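Local atomic coordinates of aminodeoxyfutalosine deaminase (Deinococcus radiodurans, PDB entry 2IMR), a protein that catalyses the zinc-dependent deamination of aminodeoxyfutalosine to futalosine, a step of menaquinone biosynthesis, and more weakly deaminates adenosine and related nucleosides. Residues C320-L332 with V347-T361. Residues are numbered along the deposited sequence; the frame is centred on the assembly and turned at random.
Sequences CAVVTCPRSNHHL and VEVALGTDSVASGET
Val-322 to Thr-324 and Val-349 to Leu-351 pair as adjacent parallel strands of the amidohydrolase TIM barrel, and the loops and short helices that follow their C-terminal ends meet beside the zinc site. On one face, Val-322 CG2 packs on Val-349 CG2 and the Thr-324 and Leu-351 side chains lie side by side, CG2 to CD2 3.7 Å; on the other, Val-323 CG2 meets Ala-350 CB. Beyond the strands, Ser-328 OG donates to OD2 of the zinc ligand Asp-354 (2.7 Å), on the anti side of the carboxylate, a second-shell bond that limits its rotation. With CG anti to the carbonyl carbon (chi1 -68°) and a bend at chi3, Arg-327 lays one guanidinium face over Gly-359 O, which sits 3.0 Å above the plane, while NH2 donates near that plane to Thr-361 OG1 (3.0 Å), which is also hydrogen-bonded to Glu-366. Salt bridges to Glu-366 and Glu-367 hold its NH1 and NE. A leucine here would probably leave both glutamates without their cationic mate and Thr-361 OG1 without this donor. The imidazole of His-331 stands 61° from the Glu-360 carboxylate plane, and its NE2 donates in the ring plane to OE2, 2.6 Å away, in a nearly straight bond (168°).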
ATOM      1  N   CYS A 320       0.419   0.057 -14.190  1.00 22.25           N
ATOM      2  CA  CYS A 320      -0.003  -0.275 -12.830  1.00 21.97           C
ATOM      3  C   CYS A 320       0.935   0.346 -11.798  1.00 22.37           C
ATOM      4  O   CYS A 320       2.145   0.426 -12.013  1.00 22.36           O
ATOM      5  CB  CYS A 320       0.002  -1.794 -12.611  1.00 20.91           C
ATOM      6  SG  CYS A 320      -1.219  -2.759 -13.531  1.00 20.20           S
ATOM      7  N   ALA A 321       0.374   0.791 -10.680  1.00 20.87           N
ATOM      8  CA  ALA A 321       1.183   1.349  -9.607  1.00 20.60           C
ATOM      9  C   ALA A 321       1.421   0.173  -8.663  1.00 19.70           C
ATOM     10  O   ALA A 321       0.676  -0.804  -8.697  1.00 18.21           O
ATOM     11  CB  ALA A 321       0.423   2.456  -8.889  1.00 20.03           C
ATOM     12  N   VAL A 322       2.458   0.250  -7.838  1.00 19.00           N
ATOM     13  CA  VAL A 322       2.739  -0.826  -6.896  1.00 17.30           C
ATOM     14  C   VAL A 322       2.949  -0.271  -5.495  1.00 17.34           C
ATOM     15  O   VAL A 322       3.445   0.844  -5.327  1.00 16.24           O
ATOM     16  CB  VAL A 322       4.007  -1.625  -7.301  1.00 20.31           C
ATOM     17  CG1 VAL A 322       3.800  -2.273  -8.662  1.00 18.40           C
ATOM     18  CG2 VAL A 322       5.223  -0.713  -7.324  1.00 22.60           C
ATOM     19  N   VAL A 323       2.554  -1.042  -4.486  1.00 16.73           N
ATOM     20  CA  VAL A 323       2.748  -0.614  -3.107  1.00 14.96           C
ATOM     21  C   VAL A 323       3.700  -1.588  -2.430  1.00 14.61           C
ATOM     22  O   VAL A 323       3.494  -2.799  -2.479  1.00 12.56           O
ATOM     23  CB  VAL A 323       1.423  -0.589  -2.310  1.00 16.42           C
ATOM     24  CG1 VAL A 323       1.690  -0.102  -0.881  1.00 13.85           C
ATOM     25  CG2 VAL A 323       0.415   0.316  -2.994  1.00 14.80           C
ATOM     26  N   THR A 324       4.756  -1.067  -1.813  1.00 12.56           N
ATOM     27  CA  THR A 324       5.704  -1.927  -1.122  1.00 13.21           C
ATOM     28  C   THR A 324       5.549  -1.687   0.384  1.00 14.13           C
ATOM     29  O   THR A 324       5.290  -0.562   0.806  1.00 12.36           O
ATOM     30  CB  THR A 324       7.161  -1.642  -1.592  1.00 13.14           C
ATOM     31  OG1 THR A 324       8.081  -2.491  -0.893  1.00 11.94           O
ATOM     32  CG2 THR A 324       7.536  -0.191  -1.350  1.00 15.55           C
ATOM     33  N   CYS A 325       5.671  -2.758   1.173  1.00 13.37           N
ATOM     34  CA  CYS A 325       5.558  -2.709   2.635  1.00 13.47           C
ATOM     35  C   CYS A 325       6.866  -3.302   3.172  1.00 14.22           C
ATOM     36  O   CYS A 325       6.950  -4.492   3.482  1.00 14.70           O
ATOM     37  CB  CYS A 325       4.357  -3.551   3.104  1.00 13.93           C
ATOM     38  SG  CYS A 325       2.749  -3.094   2.360  1.00 13.72           S
ATOM     39  N   PRO A 326       7.912  -2.469   3.282  1.00 14.98           N
ATOM     40  CA  PRO A 326       9.244  -2.862   3.758  1.00 15.66           C
ATOM     41  C   PRO A 326       9.330  -3.750   4.996  1.00 14.74           C
ATOM     42  O   PRO A 326       9.783  -4.890   4.917  1.00 13.11           O
ATOM     43  CB  PRO A 326       9.944  -1.520   3.954  1.00 14.47           C
ATOM     44  CG  PRO A 326       9.325  -0.674   2.902  1.00 14.40           C
ATOM     45  CD  PRO A 326       7.863  -1.021   3.039  1.00 13.54           C
ATOM     46  N   ARG A 327       8.914  -3.236   6.145  1.00 14.34           N
ATOM     47  CA  ARG A 327       9.005  -4.030   7.360  1.00 13.58           C
ATOM     48  C   ARG A 327       8.252  -5.346   7.276  1.00 14.93           C
ATOM     49  O   ARG A 327       8.769  -6.387   7.680  1.00 12.51           O
ATOM     50  CB  ARG A 327       8.528  -3.208   8.556  1.00 14.00           C
ATOM     51  CG  ARG A 327       9.480  -2.070   8.874  1.00 15.49           C
ATOM     52  CD  ARG A 327       9.006  -1.265  10.070  1.00 17.78           C
ATOM     53  NE  ARG A 327       7.721  -0.626   9.813  1.00 17.73           N
ATOM     54  CZ  ARG A 327       7.098   0.161  10.684  1.00 17.69           C
ATOM     55  NH1 ARG A 327       7.645   0.407  11.872  1.00 13.92           N
ATOM     56  NH2 ARG A 327       5.930   0.701  10.368  1.00 15.97           N
ATOM     57  N   SER A 328       7.034  -5.304   6.743  1.00 14.72           N
ATOM     58  CA  SER A 328       6.241  -6.515   6.613  1.00 14.81           C
ATOM     59  C   SER A 328       6.988  -7.587   5.822  1.00 15.13           C
ATOM     60  O   SER A 328       7.031  -8.747   6.233  1.00 14.60           O
ATOM     61  CB  SER A 328       4.906  -6.210   5.924  1.00 14.43           C
ATOM     62  OG  SER A 328       4.136  -7.392   5.787  1.00 13.71           O
ATOM     63  N   ASN A 329       7.580  -7.208   4.690  1.00 15.19           N
ATOM     64  CA  ASN A 329       8.309  -8.180   3.874  1.00 14.70           C
ATOM     65  C   ASN A 329       9.462  -8.795   4.650  1.00 15.02           C
ATOM     66  O   ASN A 329       9.750  -9.986   4.517  1.00 14.10           O
ATOM     67  CB  ASN A 329       8.870  -7.536   2.606  1.00 13.11           C
ATOM     68  CG  ASN A 329       7.788  -7.066   1.654  1.00 14.17           C
ATOM     69  OD1 ASN A 329       6.627  -7.474   1.749  1.00 18.35           O
ATOM     70  ND2 ASN A 329       8.169  -6.220   0.718  1.00 12.31           N
ATOM     71  N   HIS A 330      10.125  -7.980   5.459  1.00 14.76           N
ATOM     72  CA  HIS A 330      11.243  -8.465   6.244  1.00 15.83           C
ATOM     73  C   HIS A 330      10.793  -9.471   7.304  1.00 17.03           C
ATOM     74  O   HIS A 330      11.350 -10.565   7.409  1.00 16.95           O
ATOM     75  CB  HIS A 330      11.971  -7.294   6.912  1.00 17.48           C
ATOM     76  CG  HIS A 330      13.004  -7.724   7.904  1.00 18.73           C
ATOM     77  ND1 HIS A 330      14.118  -8.452   7.546  1.00 19.15           N
ATOM     78  CD2 HIS A 330      13.058  -7.586   9.250  1.00 19.53           C
ATOM     79  CE1 HIS A 330      14.812  -8.748   8.632  1.00 18.28           C
ATOM     80  NE2 HIS A 330      14.190  -8.234   9.679  1.00 16.97           N
ATOM     81  N   HIS A 331       9.779  -9.108   8.084  1.00 17.29           N
ATOM     82  CA  HIS A 331       9.295 -10.003   9.132  1.00 17.95           C
ATOM     83  C   HIS A 331       8.683 -11.298   8.609  1.00 17.63           C
ATOM     84  O   HIS A 331       8.715 -12.321   9.292  1.00 18.40           O
ATOM     85  CB  HIS A 331       8.300  -9.275  10.034  1.00 18.26           C
ATOM     86  CG  HIS A 331       8.918  -8.167  10.827  1.00 21.24           C
ATOM     87  ND1 HIS A 331       9.995  -8.369  11.664  1.00 23.79           N
ATOM     88  CD2 HIS A 331       8.635  -6.846  10.887  1.00 20.46           C
ATOM     89  CE1 HIS A 331      10.350  -7.218  12.205  1.00 22.33           C
ATOM     90  NE2 HIS A 331       9.541  -6.277  11.751  1.00 23.64           N
ATOM     91  N   LEU A 332       8.139 -11.265   7.399  1.00 16.30           N
ATOM     92  CA  LEU A 332       7.541 -12.463   6.822  1.00 17.52           C
ATOM     93  C   LEU A 332       8.539 -13.236   5.966  1.00 17.55           C
ATOM     94  O   LEU A 332       8.180 -14.217   5.312  1.00 18.46           O
ATOM     95  CB  LEU A 332       6.293 -12.092   6.006  1.00 17.12           C
ATOM     96  CG  LEU A 332       5.073 -11.785   6.888  1.00 18.72           C
ATOM     97  CD1 LEU A 332       3.971 -11.110   6.081  1.00 17.95           C
ATOM     98  CD2 LEU A 332       4.567 -13.084   7.506  1.00 22.66           C
ATOM     99  N   VAL A 347       7.923   2.672 -12.964  1.00 21.20           N
ATOM    100  CA  VAL A 347       6.698   2.259 -12.293  1.00 20.23           C
ATOM    101  C   VAL A 347       6.481   3.106 -11.042  1.00 20.66           C
ATOM    102  O   VAL A 347       7.406   3.311 -10.262  1.00 21.02           O
ATOM    103  CB  VAL A 347       6.777   0.768 -11.897  1.00 20.55           C
ATOM    104  CG1 VAL A 347       5.497   0.347 -11.182  1.00 19.25           C
ATOM    105  CG2 VAL A 347       7.004  -0.081 -13.140  1.00 20.54           C
ATOM    106  N   GLU A 348       5.263   3.612 -10.872  1.00 21.79           N
ATOM    107  CA  GLU A 348       4.914   4.431  -9.714  1.00 23.78           C
ATOM    108  C   GLU A 348       4.900   3.546  -8.469  1.00 23.24           C
ATOM    109  O   GLU A 348       4.201   2.532  -8.424  1.00 23.08           O
ATOM    110  CB  GLU A 348       3.533   5.062  -9.916  1.00 26.46           C
ATOM    111  CG  GLU A 348       3.038   5.910  -8.746  1.00 32.58           C
ATOM    112  CD  GLU A 348       3.861   7.165  -8.532  1.00 35.11           C
ATOM    113  OE1 GLU A 348       5.056   7.047  -8.186  1.00 38.43           O
ATOM    114  OE2 GLU A 348       3.310   8.273  -8.708  1.00 38.34           O
ATOM    115  N   VAL A 349       5.672   3.937  -7.462  1.00 21.24           N
ATOM    116  CA  VAL A 349       5.763   3.173  -6.224  1.00 19.61           C
ATOM    117  C   VAL A 349       5.207   3.953  -5.036  1.00 19.69           C
ATOM    118  O   VAL A 349       5.463   5.148  -4.889  1.00 18.42           O
ATOM    119  CB  VAL A 349       7.234   2.795  -5.923  1.00 19.66           C
ATOM    120  CG1 VAL A 349       7.319   1.974  -4.639  1.00 19.30           C
ATOM    121  CG2 VAL A 349       7.812   2.006  -7.089  1.00 22.61           C
ATOM    122  N   ALA A 350       4.428   3.267  -4.206  1.00 17.31           N
ATOM    123  CA  ALA A 350       3.839   3.865  -3.014  1.00 16.72           C
ATOM    124  C   ALA A 350       4.261   3.015  -1.818  1.00 16.16           C
ATOM    125  O   ALA A 350       4.693   1.872  -1.979  1.00 16.00           O
ATOM    126  CB  ALA A 350       2.318   3.885  -3.133  1.00 14.03           C
ATOM    127  N   LEU A 351       4.135   3.575  -0.622  1.00 15.61           N
ATOM    128  CA  LEU A 351       4.505   2.865   0.592  1.00 15.54           C
ATOM    129  C   LEU A 351       3.324   2.523   1.493  1.00 14.93           C
ATOM    130  O   LEU A 351       2.372   3.292   1.619  1.00 17.36           O
ATOM    131  CB  LEU A 351       5.510   3.696   1.391  1.00 17.30           C
ATOM    132  CG  LEU A 351       6.957   3.683   0.905  1.00 17.37           C
ATOM    133  CD1 LEU A 351       7.711   4.867   1.497  1.00 19.00           C
ATOM    134  CD2 LEU A 351       7.610   2.373   1.308  1.00 17.73           C
ATOM    135  N   GLY A 352       3.412   1.355   2.119  1.00 14.35           N
ATOM    136  CA  GLY A 352       2.383   0.902   3.040  1.00 14.00           C
ATOM    137  C   GLY A 352       3.091   0.213   4.196  1.00 12.07           C
ATOM    138  O   GLY A 352       4.277  -0.088   4.095  1.00 11.78           O
ATOM    139  N   THR A 353       2.380  -0.033   5.293  1.00 13.62           N
ATOM    140  CA  THR A 353       2.969  -0.702   6.446  1.00 14.24           C
ATOM    141  C   THR A 353       2.405  -2.112   6.547  1.00 15.73           C
ATOM    142  O   THR A 353       2.938  -2.953   7.271  1.00 15.45           O
ATOM    143  CB  THR A 353       2.600   0.013   7.767  1.00 14.63           C
ATOM    144  OG1 THR A 353       1.173  -0.007   7.924  1.00 14.51           O
ATOM    145  CG2 THR A 353       3.083   1.458   7.764  1.00 14.51           C
ATOM    146  N   ASP A 354       1.327  -2.360   5.806  1.00 15.17           N
ATOM    147  CA  ASP A 354       0.623  -3.638   5.853  1.00 15.89           C
ATOM    148  C   ASP A 354      -0.023  -3.610   7.247  1.00 14.80           C
ATOM    149  O   ASP A 354       0.098  -2.611   7.952  1.00 17.02           O
ATOM    150  CB  ASP A 354       1.600  -4.810   5.734  1.00 17.88           C
ATOM    151  CG  ASP A 354       0.973  -6.025   5.091  1.00 17.92           C
ATOM    152  OD1 ASP A 354      -0.264  -6.056   4.954  1.00 21.47           O
ATOM    153  OD2 ASP A 354       1.718  -6.956   4.730  1.00 19.77           O
ATOM    154  N   SER A 355      -0.719  -4.667   7.649  1.00 15.96           N
ATOM    155  CA  SER A 355      -1.339  -4.673   8.981  1.00 14.81           C
ATOM    156  C   SER A 355      -0.226  -4.683  10.032  1.00 15.06           C
ATOM    157  O   SER A 355       0.919  -5.020   9.724  1.00 14.56           O
ATOM    158  CB  SER A 355      -2.216  -5.912   9.163  1.00 14.30           C
ATOM    159  OG  SER A 355      -1.448  -7.008   9.624  1.00 15.69           O
ATOM    160  N   VAL A 356      -0.553  -4.326  11.273  1.00 15.28           N
ATOM    161  CA  VAL A 356       0.462  -4.304  12.324  1.00 16.52           C
ATOM    162  C   VAL A 356       0.947  -5.697  12.718  1.00 18.01           C
ATOM    163  O   VAL A 356       1.950  -5.836  13.424  1.00 18.50           O
ATOM    164  CB  VAL A 356      -0.050  -3.590  13.594  1.00 17.38           C
ATOM    165  CG1 VAL A 356      -0.308  -2.123  13.293  1.00 18.06           C
ATOM    166  CG2 VAL A 356      -1.313  -4.269  14.098  1.00 19.51           C
ATOM    167  N   ALA A 357       0.241  -6.731  12.274  1.00 17.86           N
ATOM    168  CA  ALA A 357       0.654  -8.090  12.598  1.00 18.26           C
ATOM    169  C   ALA A 357       2.059  -8.344  12.052  1.00 19.10           C
ATOM    170  O   ALA A 357       2.874  -9.000  12.703  1.00 18.15           O
ATOM    171  CB  ALA A 357      -0.324  -9.099  12.011  1.00 18.90           C
ATOM    172  N   SER A 358       2.342  -7.813  10.865  1.00 17.75           N
ATOM    173  CA  SER A 358       3.653  -8.005  10.246  1.00 16.52           C
ATOM    174  C   SER A 358       4.420  -6.707  10.013  1.00 17.83           C
ATOM    175  O   SER A 358       5.638  -6.732   9.810  1.00 17.26           O
ATOM    176  CB  SER A 358       3.499  -8.750   8.910  1.00 15.89           C
ATOM    177  OG  SER A 358       2.765  -7.986   7.962  1.00 16.79           O
ATOM    178  N   GLY A 359       3.718  -5.578  10.051  1.00 16.23           N
ATOM    179  CA  GLY A 359       4.366  -4.297   9.815  1.00 17.07           C
ATOM    180  C   GLY A 359       4.750  -3.477  11.038  1.00 16.89           C
ATOM    181  O   GLY A 359       5.253  -2.364  10.901  1.00 16.15           O
ATOM    182  N   GLU A 360       4.503  -4.014  12.228  1.00 17.02           N
ATOM    183  CA  GLU A 360       4.838  -3.329  13.476  1.00 18.59           C
ATOM    184  C   GLU A 360       3.902  -2.177  13.830  1.00 18.58           C
ATOM    185  O   GLU A 360       3.227  -2.223  14.864  1.00 19.14           O
ATOM    186  CB  GLU A 360       6.286  -2.817  13.436  1.00 20.88           C
ATOM    187  CG  GLU A 360       7.340  -3.909  13.496  1.00 24.61           C
ATOM    188  CD  GLU A 360       8.753  -3.349  13.498  1.00 27.46           C
ATOM    189  OE1 GLU A 360       9.032  -2.416  14.286  1.00 28.40           O
ATOM    190  OE2 GLU A 360       9.587  -3.844  12.717  1.00 27.59           O
ATOM    191  N   THR A 361       3.874  -1.139  12.995  1.00 17.96           N
ATOM    192  CA  THR A 361       3.012   0.020  13.242  1.00 17.56           C
ATOM    193  C   THR A 361       2.370   0.536  11.955  1.00 16.70           C
ATOM    194  O   THR A 361       2.737   0.120  10.860  1.00 16.14           O
ATOM    195  CB  THR A 361       3.794   1.199  13.854  1.00 19.72           C
ATOM    196  OG1 THR A 361       4.554   1.847  12.824  1.00 17.20           O
ATOM    197  CG2 THR A 361       4.733   0.708  14.958  1.00 17.61           C
TER
HETATM  198  O   HOH W   1       3.251   2.794 -12.842  1.00 26.79           O
HETATM  199  O   HOH W   2       5.485  -2.909   6.450  1.00 14.70           O